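Local coordinates for HTH-type transcriptional repressor Rv2887 (Mycobacterium tuberculosis, PDB 5HSM), which represses the methyltransferase gene Rv0560c by binding its promoter, represses at least five other genes, and binds salicylate, para-aminosalicylic acid and gemfibrozil, at residues A[54-65]-A[87-95]; A[95-103]-A[114-123]. All blocks are in the same frame, centred on the assembly; numbering follows the deposited sequence.

Interaction 1: residues A[54-65]-A[87-95]; sequences LTLPEFVCLRML and MNTVLRKLE
The Glu58 carboxylate serves two neighbours: its OE1 accepts the backbone N-H of Thr55 at 3.0 Å, and its OE2 rests on the side chain of Lys93 in the other helix. The first role belongs to a capping box, completed by the bond from Glu58 N back to Thr55 OG1, which opens helix 56-67 in the winged helix-turn-helix of this MarR-family repressor. The Thr55 N-H meets OE1 from above the carboxylate plane, yet the bond is nearly straight (167°). With CG beside the backbone N, the extended Glu58 chain reaches back to the start of its own helix. OE2 then lies 3.3 Å from Lys93 CD, touching the aliphatic part of a side chain that crosses it at about a right angle; Lys93 NZ stands 5.7 Å from Glu58 OE2, so the opposite charges are near but form no salt bridge.

Segment 87-95 of helix 84-96, the recognition helix by analogy with other MarR proteins, crosses 56-65 at -82°, their axes 9.4 Å apart at closest approach. No hydrogen bond joins the segments; apolar fit does the work. Cys61 is a knob in a hole formed by Met87, Val90, Leu91 and Leu94. Its SG stands anti to the backbone N (chi1 177°) and meets Leu91 CD2 at 3.4 Å, while Cys61 CB lies 3.6 Å from Val90 CG1. On one flank Leu94 splits its branches, CD1 facing the Glu58 carbonyl and CD2 lying across Leu54 CD2. At the other, Met64 and Met87 reach toward each other tip to tip, their CE methyls 4.0 Å apart.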
loop_
_atom_site.group_PDB
_atom_site.type_symbol
_atom_site.label_atom_id
_atom_site.label_comp_id
_atom_site.label_asym_id
_atom_site.label_seq_id
_atom_site.Cartn_x
_atom_site.Cartn_y
_atom_site.Cartn_z
ATOM N N LEU A 54 5.424 6.317 -18.771
ATOM C CA LEU A 54 5.737 6.216 -17.346
ATOM C C LEU A 54 5.028 5.056 -16.683
ATOM O O LEU A 54 3.849 4.818 -16.944
ATOM C CB LEU A 54 5.340 7.503 -16.620
ATOM C CG LEU A 54 6.107 8.783 -16.916
ATOM C CD1 LEU A 54 5.408 9.944 -16.284
ATOM C CD2 LEU A 54 7.487 8.634 -16.335
ATOM N N THR A 55 5.753 4.345 -15.823
ATOM C CA THR A 55 5.138 3.443 -14.867
ATOM C C THR A 55 4.783 4.217 -13.616
ATOM O O THR A 55 5.232 5.344 -13.418
ATOM C CB THR A 55 6.073 2.292 -14.485
ATOM O OG1 THR A 55 7.193 2.823 -13.765
ATOM C CG2 THR A 55 6.565 1.575 -15.736
ATOM N N LEU A 56 3.986 3.612 -12.754
ATOM C CA LEU A 56 3.645 4.270 -11.499
ATOM C C LEU A 56 4.885 4.600 -10.630
ATOM O O LEU A 56 5.011 5.726 -10.142
ATOM C CB LEU A 56 2.634 3.407 -10.734
ATOM C CG LEU A 56 1.867 4.079 -9.602
ATOM C CD1 LEU A 56 1.354 5.399 -10.086
ATOM C CD2 LEU A 56 0.704 3.203 -9.180
ATOM N N PRO A 57 5.815 3.639 -10.436
ATOM C CA PRO A 57 6.997 3.999 -9.636
ATOM C C PRO A 57 7.865 5.105 -10.263
ATOM O O PRO A 57 8.434 5.955 -9.552
ATOM C CB PRO A 57 7.776 2.683 -9.561
ATOM C CG PRO A 57 6.745 1.622 -9.765
ATOM C CD PRO A 57 5.796 2.195 -10.756
ATOM N N GLU A 58 7.965 5.101 -11.589
ATOM C CA GLU A 58 8.665 6.171 -12.294
ATOM C C GLU A 58 8.009 7.515 -12.041
ATOM O O GLU A 58 8.695 8.512 -11.779
ATOM C CB GLU A 58 8.717 5.880 -13.806
ATOM C CG GLU A 58 9.716 4.790 -14.139
ATOM C CD GLU A 58 9.545 4.214 -15.541
ATOM O OE1 GLU A 58 8.691 4.711 -16.308
ATOM O OE2 GLU A 58 10.275 3.249 -15.862
ATOM N N PHE A 59 6.680 7.553 -12.116
ATOM C CA PHE A 59 5.972 8.787 -11.811
ATOM C C PHE A 59 6.210 9.249 -10.368
ATOM O O PHE A 59 6.449 10.426 -10.123
ATOM C CB PHE A 59 4.475 8.641 -12.042
ATOM C CG PHE A 59 3.701 9.807 -11.530
ATOM C CD1 PHE A 59 3.875 11.066 -12.094
ATOM C CD2 PHE A 59 2.835 9.668 -10.463
ATOM C CE1 PHE A 59 3.178 12.161 -11.603
ATOM C CE2 PHE A 59 2.133 10.750 -9.966
ATOM C CZ PHE A 59 2.300 12.000 -10.542
ATOM N N VAL A 60 6.137 8.327 -9.419
ATOM C CA VAL A 60 6.377 8.678 -8.013
ATOM C C VAL A 60 7.772 9.309 -7.827
ATOM O O VAL A 60 7.917 10.372 -7.188
ATOM C CB VAL A 60 6.201 7.442 -7.115
ATOM C CG1 VAL A 60 6.660 7.727 -5.695
ATOM C CG2 VAL A 60 4.722 7.009 -7.111
ATOM N N CYS A 61 8.789 8.682 -8.417
ATOM C CA CYS A 61 10.149 9.231 -8.389
ATOM C C CYS A 61 10.227 10.630 -9.017
ATOM O O CYS A 61 10.756 11.572 -8.420
ATOM C CB CYS A 61 11.117 8.290 -9.110
ATOM S SG CYS A 61 12.823 8.888 -9.221
ATOM N N LEU A 62 9.712 10.744 -10.240
ATOM C CA LEU A 62 9.618 12.023 -10.945
ATOM C C LEU A 62 8.989 13.137 -10.091
ATOM O O LEU A 62 9.517 14.250 -9.998
ATOM C CB LEU A 62 8.810 11.816 -12.234
ATOM C CG LEU A 62 8.870 12.831 -13.372
ATOM C CD1 LEU A 62 10.284 12.939 -13.918
ATOM C CD2 LEU A 62 7.907 12.409 -14.471
ATOM N N ARG A 63 7.863 12.832 -9.456
ATOM C CA ARG A 63 7.153 13.812 -8.654
ATOM C C ARG A 63 7.976 14.220 -7.426
ATOM O O ARG A 63 8.057 15.412 -7.073
ATOM C CB ARG A 63 5.787 13.258 -8.231
ATOM C CG ARG A 63 4.971 14.236 -7.422
ATOM C CD ARG A 63 3.493 14.059 -7.669
ATOM N NE ARG A 63 2.709 15.113 -7.031
ATOM C CZ ARG A 63 2.578 16.349 -7.511
ATOM N NH1 ARG A 63 3.185 16.707 -8.639
ATOM N NH2 ARG A 63 1.836 17.235 -6.860
ATOM N N MET A 64 8.602 13.231 -6.792
ATOM C CA MET A 64 9.449 13.501 -5.629
ATOM C C MET A 64 10.611 14.432 -5.987
ATOM O O MET A 64 10.937 15.366 -5.244
ATOM C CB MET A 64 9.990 12.198 -5.043
ATOM C CG MET A 64 8.969 11.408 -4.261
ATOM S SD MET A 64 9.725 10.089 -3.299
ATOM C CE MET A 64 10.337 9.014 -4.583
ATOM N N LEU A 65 11.237 14.165 -7.126
ATOM C CA LEU A 65 12.335 15.006 -7.600
ATOM C C LEU A 65 11.892 16.391 -8.082
ATOM O O LEU A 65 12.664 17.356 -8.015
ATOM C CB LEU A 65 13.093 14.292 -8.716
ATOM C CG LEU A 65 14.085 13.246 -8.218
ATOM C CD1 LEU A 65 14.732 12.534 -9.396
ATOM C CD2 LEU A 65 15.143 13.922 -7.360
ATOM N N MET A 87 14.857 1.726 -6.748
ATOM C CA MET A 87 14.877 3.150 -7.058
ATOM C C MET A 87 15.956 3.447 -8.090
ATOM O O MET A 87 15.745 4.262 -8.981
ATOM C CB MET A 87 15.100 3.996 -5.805
ATOM C CG MET A 87 14.997 5.491 -6.070
ATOM S SD MET A 87 13.427 5.921 -6.844
ATOM C CE MET A 87 12.292 5.591 -5.498
ATOM N N ASN A 88 17.112 2.796 -7.965
ATOM C CA ASN A 88 18.177 2.951 -8.952
ATOM C C ASN A 88 17.683 2.576 -10.338
ATOM O O ASN A 88 17.971 3.270 -11.313
ATOM C CB ASN A 88 19.398 2.100 -8.595
ATOM C CG ASN A 88 20.175 2.656 -7.417
ATOM O OD1 ASN A 88 20.138 3.852 -7.142
ATOM N ND2 ASN A 88 20.900 1.784 -6.722
ATOM N N THR A 89 16.939 1.475 -10.420
ATOM C CA THR A 89 16.345 1.062 -11.689
ATOM C C THR A 89 15.381 2.115 -12.249
ATOM O O THR A 89 15.439 2.463 -13.433
ATOM C CB THR A 89 15.603 -0.270 -11.540
ATOM O OG1 THR A 89 16.540 -1.292 -11.174
ATOM C CG2 THR A 89 14.912 -0.654 -12.846
ATOM N N VAL A 90 14.497 2.613 -11.389
ATOM C CA VAL A 90 13.545 3.641 -11.786
ATOM C C VAL A 90 14.274 4.872 -12.323
ATOM O O VAL A 90 13.926 5.423 -13.378
ATOM C CB VAL A 90 12.633 4.038 -10.598
ATOM C CG1 VAL A 90 11.895 5.316 -10.903
ATOM C CG2 VAL A 90 11.649 2.912 -10.289
ATOM N N LEU A 91 15.303 5.290 -11.595
ATOM C CA LEU A 91 16.116 6.420 -11.986
ATOM C C LEU A 91 16.830 6.192 -13.319
ATOM O O LEU A 91 16.946 7.105 -14.122
ATOM C CB LEU A 91 17.142 6.726 -10.896
ATOM C CG LEU A 91 16.584 7.463 -9.679
ATOM C CD1 LEU A 91 17.645 7.524 -8.600
ATOM C CD2 LEU A 91 16.153 8.868 -10.085
ATOM N N ARG A 92 17.317 4.979 -13.545
ATOM C CA ARG A 92 17.969 4.655 -14.812
ATOM C C ARG A 92 16.975 4.784 -15.960
ATOM O O ARG A 92 17.270 5.412 -16.981
ATOM C CB ARG A 92 18.569 3.245 -14.777
ATOM C CG ARG A 92 19.237 2.815 -16.079
ATOM C CD ARG A 92 20.346 3.780 -16.483
ATOM N NE ARG A 92 21.021 3.367 -17.713
ATOM C CZ ARG A 92 21.800 4.163 -18.440
ATOM N NH1 ARG A 92 22.002 5.422 -18.069
ATOM N NH2 ARG A 92 22.373 3.700 -19.543
ATOM N N LYS A 93 15.789 4.204 -15.796
ATOM C CA LYS A 93 14.785 4.309 -16.852
ATOM C C LYS A 93 14.372 5.765 -17.108
ATOM O O LYS A 93 14.138 6.151 -18.258
ATOM C CB LYS A 93 13.563 3.456 -16.519
ATOM C CG LYS A 93 13.806 1.973 -16.733
ATOM C CD LYS A 93 12.762 1.120 -16.037
ATOM C CE LYS A 93 13.196 -0.340 -15.995
ATOM N NZ LYS A 93 14.254 -0.641 -17.002
ATOM N N LEU A 94 14.307 6.577 -16.055
ATOM C CA LEU A 94 13.983 7.992 -16.241
ATOM C C LEU A 94 15.114 8.758 -16.932
ATOM O O LEU A 94 14.851 9.670 -17.722
ATOM C CB LEU A 94 13.645 8.648 -14.903
ATOM C CG LEU A 94 12.278 8.280 -14.321
ATOM C CD1 LEU A 94 12.118 8.840 -12.914
ATOM C CD2 LEU A 94 11.185 8.814 -15.212
ATOM N N GLU A 95 16.362 8.394 -16.644
ATOM C CA GLU A 95 17.494 8.997 -17.344
ATOM C C GLU A 95 17.399 8.645 -18.821
ATOM O O GLU A 95 17.582 9.499 -19.692
ATOM C CB GLU A 95 18.831 8.515 -16.776
ATOM C CG GLU A 95 19.118 8.964 -15.353
ATOM C CD GLU A 95 20.241 8.168 -14.712
ATOM O OE1 GLU A 95 20.940 7.440 -15.449
ATOM O OE2 GLU A 95 20.417 8.263 -13.477
#

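Interaction 2: residues A[95-103]-A[114-123]; sequences EDAGAVARP and ATLTARGRAL. With SO4 (sulfate ion), chain C.
The base of the wing, the hairpin of the winged helix-turn-helix, is held here by a single antiparallel bridge in which Val100 and Leu116 form a non-hydrogen-bonded pair. The flanking bonds run from Ala101 N to Thr115 O (2.8 Å) and from Thr117 N to Ala99 O (3.1 Å). In the second, the donor lies well above the carbonyl plane although the N-H itself is aimed almost straight at the oxygen. Beside the bridge, Val100 CG2 packs obliquely on Leu116 CD2.

Thr117 is also the N-cap of helix 118-139. Its OG1, set between the backbone N and the carbonyl carbon (chi1 59°), donates to Gly98 O at 2.6 Å and accepts from Gly120 N at 3.0 Å. One hydroxyl therefore ties the start of that helix to Gly98, whose positive phi belongs to the Schellman motif ending helix 84-96. Gly120, lacking a side chain, lets its CA come within 3.2 Å of Ala99 O in a CA-H...O contact. Away from the bridge, Arg121 NE donates to O3 of a sulfate, probably from the crystallisation liquor, at 2.7 Å.

The contact thus joins the end of helix 84-96 to the start of helix 118-139, while Leu62 and Leu65 of helix 56-67 pack on Leu116, and Leu94 of helix 84-96 packs on Val100.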
loop_
_atom_site.group_PDB
_atom_site.type_symbol
_atom_site.label_atom_id
_atom_site.label_comp_id
_atom_site.label_asym_id
_atom_site.label_seq_id
_atom_site.Cartn_x
_atom_site.Cartn_y
_atom_site.Cartn_z
ATOM N N GLU A 95 16.362 8.394 -16.644
ATOM C CA GLU A 95 17.494 8.997 -17.344
ATOM C C GLU A 95 17.399 8.645 -18.821
ATOM O O GLU A 95 17.582 9.499 -19.692
ATOM C CB GLU A 95 18.831 8.515 -16.776
ATOM C CG GLU A 95 19.118 8.964 -15.353
ATOM C CD GLU A 95 20.241 8.168 -14.712
ATOM O OE1 GLU A 95 20.940 7.440 -15.449
ATOM O OE2 GLU A 95 20.417 8.263 -13.477
ATOM N N ASP A 96 17.095 7.380 -19.093
ATOM C CA ASP A 96 16.954 6.895 -20.464
ATOM C C ASP A 96 15.937 7.696 -21.268
ATOM O O ASP A 96 16.082 7.855 -22.488
ATOM C CB ASP A 96 16.543 5.415 -20.481
ATOM C CG ASP A 96 17.647 4.495 -20.016
ATOM O OD1 ASP A 96 18.782 4.977 -19.841
ATOM O OD2 ASP A 96 17.389 3.276 -19.878
ATOM N N ALA A 97 14.894 8.163 -20.592
ATOM C CA ALA A 97 13.837 8.925 -21.244
ATOM C C ALA A 97 14.161 10.418 -21.292
ATOM O O ALA A 97 13.361 11.212 -21.783
ATOM C CB ALA A 97 12.508 8.693 -20.538
ATOM N N GLY A 98 15.332 10.791 -20.781
ATOM C CA GLY A 98 15.777 12.178 -20.796
ATOM C C GLY A 98 15.039 13.070 -19.813
ATOM O O GLY A 98 15.070 14.305 -19.919
ATOM N N ALA A 99 14.389 12.442 -18.837
ATOM C CA ALA A 99 13.601 13.159 -17.836
ATOM C C ALA A 99 14.426 13.471 -16.589
ATOM O O ALA A 99 14.204 14.482 -15.916
ATOM C CB ALA A 99 12.371 12.346 -17.466
ATOM N N VAL A 100 15.359 12.580 -16.277
ATOM C CA VAL A 100 16.264 12.760 -15.154
ATOM C C VAL A 100 17.671 12.987 -15.689
ATOM O O VAL A 100 18.124 12.257 -16.577
ATOM C CB VAL A 100 16.219 11.540 -14.202
ATOM C CG1 VAL A 100 17.448 11.488 -13.303
ATOM C CG2 VAL A 100 14.942 11.576 -13.364
ATOM N N ALA A 101 18.359 14.001 -15.163
ATOM C CA ALA A 101 19.662 14.392 -15.705
ATOM C C ALA A 101 20.732 13.334 -15.429
ATOM O O ALA A 101 20.630 12.578 -14.464
ATOM C CB ALA A 101 20.086 15.750 -15.137
ATOM N N ARG A 102 21.751 13.279 -16.283
ATOM C CA ARG A 102 22.807 12.275 -16.160
ATOM C C ARG A 102 23.656 12.526 -14.913
ATOM O O ARG A 102 24.151 13.620 -14.704
ATOM C CB ARG A 102 23.667 12.259 -17.425
ATOM C CG ARG A 102 22.915 11.786 -18.646
ATOM C CD ARG A 102 22.553 10.322 -18.485
ATOM N NE ARG A 102 21.838 9.830 -19.652
ATOM C CZ ARG A 102 22.435 9.381 -20.750
ATOM N NH1 ARG A 102 23.761 9.351 -20.824
ATOM N NH2 ARG A 102 21.703 8.959 -21.770
ATOM N N PRO A 103 23.805 11.505 -14.067
ATOM C CA PRO A 103 24.388 11.608 -12.721
ATOM C C PRO A 103 25.844 12.053 -12.691
ATOM O O PRO A 103 26.088 13.244 -12.525
ATOM C CB PRO A 103 24.269 10.183 -12.193
ATOM C CG PRO A 103 24.202 9.342 -13.413
ATOM C CD PRO A 103 23.416 10.126 -14.391
ATOM N N ALA A 114 20.074 13.293 -7.687
ATOM C CA ALA A 114 19.396 13.310 -8.981
ATOM C C ALA A 114 18.565 14.573 -9.156
ATOM O O ALA A 114 18.055 15.150 -8.190
ATOM C CB ALA A 114 18.520 12.079 -9.147
ATOM N N THR A 115 18.437 14.997 -10.403
ATOM C CA THR A 115 17.661 16.177 -10.741
ATOM C C THR A 115 16.872 15.946 -12.010
ATOM O O THR A 115 17.211 15.078 -12.818
ATOM C CB THR A 115 18.552 17.419 -10.953
ATOM O OG1 THR A 115 19.544 17.133 -11.950
ATOM C CG2 THR A 115 19.235 17.818 -9.665
ATOM N N LEU A 116 15.829 16.742 -12.191
ATOM C CA LEU A 116 15.063 16.696 -13.424
ATOM C C LEU A 116 15.652 17.641 -14.465
ATOM O O LEU A 116 16.201 18.702 -14.130
ATOM C CB LEU A 116 13.612 17.075 -13.165
ATOM C CG LEU A 116 12.857 16.285 -12.101
ATOM C CD1 LEU A 116 11.396 16.671 -12.194
ATOM C CD2 LEU A 116 13.047 14.787 -12.339
ATOM N N THR A 117 15.503 17.251 -15.727
ATOM C CA THR A 117 15.804 18.101 -16.877
ATOM C C THR A 117 14.590 18.970 -17.167
ATOM O O THR A 117 13.543 18.796 -16.537
ATOM C CB THR A 117 16.111 17.255 -18.115
ATOM O OG1 THR A 117 14.967 16.437 -18.402
ATOM C CG2 THR A 117 17.305 16.352 -17.864
ATOM N N ALA A 118 14.701 19.877 -18.137
ATOM C CA ALA A 118 13.527 20.627 -18.585
ATOM C C ALA A 118 12.399 19.672 -19.021
ATOM O O ALA A 118 11.225 19.847 -18.655
ATOM C CB ALA A 118 13.906 21.586 -19.731
ATOM N N ARG A 119 12.769 18.649 -19.785
ATOM C CA ARG A 119 11.809 17.641 -20.235
ATOM C C ARG A 119 11.182 16.915 -19.052
ATOM O O ARG A 119 9.977 16.635 -19.039
ATOM C CB ARG A 119 12.484 16.636 -21.165
ATOM C CG ARG A 119 11.558 15.518 -21.644
ATOM C CD ARG A 119 12.274 14.578 -22.604
ATOM N NE ARG A 119 12.792 15.287 -23.772
ATOM C CZ ARG A 119 13.315 14.686 -24.834
ATOM N NH1 ARG A 119 13.386 13.360 -24.874
ATOM N NH2 ARG A 119 13.764 15.407 -25.854
ATOM N N GLY A 120 12.004 16.608 -18.057
ATOM C CA GLY A 120 11.519 15.984 -16.841
ATOM C C GLY A 120 10.526 16.818 -16.052
ATOM O O GLY A 120 9.550 16.281 -15.514
ATOM N N ARG A 121 10.769 18.122 -15.961
ATOM C CA ARG A 121 9.879 18.993 -15.194
ATOM C C ARG A 121 8.547 19.108 -15.940
ATOM O O ARG A 121 7.456 19.070 -15.335
ATOM C CB ARG A 121 10.532 20.374 -14.967
ATOM C CG ARG A 121 11.822 20.290 -14.151
ATOM C CD ARG A 121 12.413 21.663 -13.768
ATOM N NE ARG A 121 12.877 22.421 -14.929
ATOM C CZ ARG A 121 14.104 22.349 -15.443
ATOM N NH1 ARG A 121 15.014 21.539 -14.909
ATOM N NH2 ARG A 121 14.426 23.098 -16.493
ATOM N N ALA A 122 8.640 19.220 -17.267
ATOM C CA ALA A 122 7.433 19.322 -18.075
ATOM C C ALA A 122 6.605 18.049 -17.924
ATOM O O ALA A 122 5.372 18.098 -17.742
ATOM C CB ALA A 122 7.779 19.563 -19.529
ATOM N N LEU A 123 7.299 16.915 -17.989
ATOM C CA LEU A 123 6.660 15.597 -17.883
ATOM C C LEU A 123 6.028 15.414 -16.528
ATOM O O LEU A 123 4.954 14.830 -16.414
ATOM C CB LEU A 123 7.671 14.473 -18.132
ATOM C CG LEU A 123 7.127 13.046 -18.196
ATOM C CD1 LEU A 123 6.127 12.903 -19.355
ATOM C CD2 LEU A 123 8.262 12.043 -18.334
HETATM S S SO4 C . 11.260 25.210 -17.148
HETATM O O1 SO4 C . 10.176 24.458 -17.772
HETATM O O2 SO4 C . 12.414 25.206 -18.045
HETATM O O3 SO4 C . 11.606 24.592 -15.869
HETATM O O4 SO4 C . 10.813 26.581 -16.912
#

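Helix 84-96 supplies one side of interaction 1, and the turn that leaves it supplies one side of interaction 2; the ranges share Glu95. Interaction 1 is mostly buried and joins two crossing helices by apolar packing with no hydrogen bond between them; interaction 2, farther from the chain's centre and only partly buried, relies on backbone bonds and a threonine hydroxyl where one helix ends and another begins. The two contacts meet at Leu94, whose carbonyl O probably accepts from Ala99 N (3.0 Å), and at Leu65, whose CD2 packs 3.3 Å from Ala114 O. Helix-start capping recurs in both, through Thr55 and Thr117, but only the Thr117 hydroxyl also hydrogen-bonds across its contact. The example illustrates a division of labour: apolar fit between helices inside, hydrogen bonds at their ends.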